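Local coordinates for hypothetical protein BQLF2 (PDB 2OA5) that is an abundant tegument protein of murine gammaherpesvirus 68, probably a structural component of the virion, at residues B[65-70]-B[96-101]. Residues are numbered along the deposited sequence; the frame is centred on the assembly and turned at random.
Sequences MRKIEA and VDVSME
Val96 meets segment 65-70 of helix 46-76 with both of its methyls, and the two branches find different partners. Val96 CG2 lies 3.7 Å from Ile68 CG1, the side chains crossing at about a right angle; this is the closest apolar approach here, between two buried residues, and marks the tightly packed part. Val96 CG1 reaches instead to the aliphatic stem of Lys67, 4.2 Å from Lys67 CD. The nearly extended stem (chi2 -169°, chi3 172°) carries CD and CE past the Asp97 carbonyl, with Lys67 CD 3.4 Å from Asp97 O. Val98 CG1 touches the same stem more loosely, 4.5 Å from Lys67 CD.

The other side is polar and partly open to solvent. The lysine chain bends at its last torsion, and Lys67 NZ stands 3.4 Å from Asp97 O, no nearer than CD and CE; the oxygen lies beside the CE-NZ bond, and the hydrogen bond is weak, being long and poorly directed. The stronger partner of NZ is Glu102, which forms a salt bridge with the ammonium, whereas the Asp97 carboxylate stays away, Asp97 OD2 being 6.4 Å from Lys67 NZ. Only 185 Å² is buried in all, consistent with a contact carried by a few side chains.

The axes of segments 65-70 and 96-99 run nearly antiparallel, at 155° and 8.7 Å apart. Beyond them, Val96 rests on Ala64, Val98 on Val63 and Ala64, and Met100 on Ser56, continuing the packing along helix 46-76. Residues 96-99 pair antiparallel with a strand of the second subunit, and Ile68 packs on Ala64 of that subunit, placing this helix-strand packing beside a sheet shared across the interface with the second subunit.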
loop_
_atom_site.group_PDB
_atom_site.type_symbol
_atom_site.label_atom_id
_atom_site.label_comp_id
_atom_site.label_asym_id
_atom_site.label_seq_id
_atom_site.Cartn_x
_atom_site.Cartn_y
_atom_site.Cartn_z
HETATM N N MSE B 65 -14.060 2.903 6.358
HETATM C CA MSE B 65 -14.846 1.889 5.675
HETATM C C MSE B 65 -16.288 2.348 5.412
HETATM O O MSE B 65 -16.844 2.094 4.335
HETATM C CB MSE B 65 -14.802 0.591 6.489
HETATM C CG MSE B 65 -14.174 -0.572 5.732
HETATM SE SE MSE B 65 -15.233 -1.025 4.201
HETATM C CE MSE B 65 -14.642 -2.816 3.975
ATOM N N ARG B 66 -16.872 3.038 6.392
ATOM C CA ARG B 66 -18.231 3.570 6.292
ATOM C C ARG B 66 -18.292 4.555 5.125
ATOM O O ARG B 66 -19.124 4.438 4.227
ATOM C CB ARG B 66 -18.597 4.291 7.597
ATOM C CG ARG B 66 -19.722 5.329 7.486
ATOM C CD ARG B 66 -19.502 6.468 8.485
ATOM N NE ARG B 66 -19.339 5.968 9.850
ATOM C CZ ARG B 66 -18.974 6.715 10.887
ATOM N NH1 ARG B 66 -18.730 8.009 10.729
ATOM N NH2 ARG B 66 -18.852 6.167 12.090
ATOM N N LYS B 67 -17.379 5.520 5.159
ATOM C CA LYS B 67 -17.288 6.566 4.150
ATOM C C LYS B 67 -17.001 6.044 2.747
ATOM O O LYS B 67 -17.564 6.528 1.766
ATOM C CB LYS B 67 -16.205 7.578 4.557
ATOM C CG LYS B 67 -16.426 8.217 5.922
ATOM C CD LYS B 67 -15.480 9.395 6.145
ATOM C CE LYS B 67 -15.843 10.150 7.416
ATOM N NZ LYS B 67 -15.749 11.626 7.224
ATOM N N ILE B 68 -16.109 5.064 2.650
ATOM C CA ILE B 68 -15.755 4.485 1.362
ATOM C C ILE B 68 -16.963 3.833 0.686
ATOM O O ILE B 68 -17.215 4.043 -0.497
ATOM C CB ILE B 68 -14.623 3.446 1.533
ATOM C CG1 ILE B 68 -13.288 4.180 1.691
ATOM C CG2 ILE B 68 -14.593 2.493 0.349
ATOM C CD1 ILE B 68 -12.210 3.374 2.382
ATOM N N GLU B 69 -17.701 3.041 1.448
ATOM C CA GLU B 69 -18.877 2.368 0.925
ATOM C C GLU B 69 -19.863 3.382 0.355
ATOM O O GLU B 69 -20.440 3.185 -0.719
ATOM C CB GLU B 69 -19.554 1.590 2.045
ATOM C CG GLU B 69 -20.592 0.601 1.575
ATOM C CD GLU B 69 -21.297 -0.058 2.733
ATOM O OE1 GLU B 69 -20.629 -0.338 3.753
ATOM O OE2 GLU B 69 -22.513 -0.304 2.629
ATOM N N ALA B 70 -20.056 4.467 1.103
ATOM C CA ALA B 70 -20.970 5.530 0.713
ATOM C C ALA B 70 -20.630 6.091 -0.666
ATOM O O ALA B 70 -21.506 6.264 -1.511
ATOM C CB ALA B 70 -20.935 6.644 1.760
ATOM N N VAL B 96 -10.480 9.874 1.509
ATOM C CA VAL B 96 -11.224 9.782 2.753
ATOM C C VAL B 96 -10.491 10.404 3.931
ATOM O O VAL B 96 -9.289 10.207 4.118
ATOM C CB VAL B 96 -11.536 8.294 3.053
ATOM C CG1 VAL B 96 -11.862 8.093 4.516
ATOM C CG2 VAL B 96 -12.700 7.837 2.193
ATOM N N ASP B 97 -11.235 11.174 4.725
ATOM C CA ASP B 97 -10.697 11.818 5.907
ATOM C C ASP B 97 -11.295 11.105 7.107
ATOM O O ASP B 97 -12.466 10.724 7.085
ATOM C CB ASP B 97 -11.082 13.296 5.936
ATOM C CG ASP B 97 -10.422 14.097 4.835
ATOM O OD1 ASP B 97 -9.173 14.076 4.742
ATOM O OD2 ASP B 97 -11.150 14.755 4.064
ATOM N N VAL B 98 -10.503 10.918 8.153
ATOM C CA VAL B 98 -10.991 10.235 9.335
ATOM C C VAL B 98 -10.334 10.749 10.604
ATOM O O VAL B 98 -9.146 11.073 10.618
ATOM C CB VAL B 98 -10.765 8.708 9.221
ATOM C CG1 VAL B 98 -11.641 8.138 8.114
ATOM C CG2 VAL B 98 -9.301 8.414 8.929
ATOM N N SER B 99 -11.129 10.830 11.664
ATOM C CA SER B 99 -10.673 11.298 12.960
ATOM C C SER B 99 -11.343 10.428 14.005
ATOM O O SER B 99 -12.470 9.978 13.806
ATOM C CB SER B 99 -11.092 12.756 13.171
ATOM O OG SER B 99 -10.628 13.582 12.118
HETATM N N MSE B 100 -10.641 10.189 15.112
HETATM C CA MSE B 100 -11.165 9.376 16.206
HETATM C C MSE B 100 -12.529 9.914 16.664
HETATM O O MSE B 100 -13.357 9.157 17.174
HETATM C CB MSE B 100 -10.198 9.393 17.402
HETATM C CG MSE B 100 -8.813 8.781 17.186
HETATM SE SE MSE B 100 -8.826 6.871 17.275
HETATM C CE MSE B 100 -8.111 6.552 19.018
ATOM N N GLU B 101 -12.751 11.217 16.484
ATOM C CA GLU B 101 -14.009 11.854 16.890
ATOM C C GLU B 101 -15.217 11.235 16.218
ATOM O O GLU B 101 -16.268 11.077 16.829
ATOM C CB GLU B 101 -13.998 13.346 16.559
ATOM C CG GLU B 101 -13.508 14.247 17.658
ATOM C CD GLU B 101 -13.667 15.709 17.294
ATOM O OE1 GLU B 101 -14.816 16.172 17.136
ATOM O OE2 GLU B 101 -12.638 16.393 17.161
#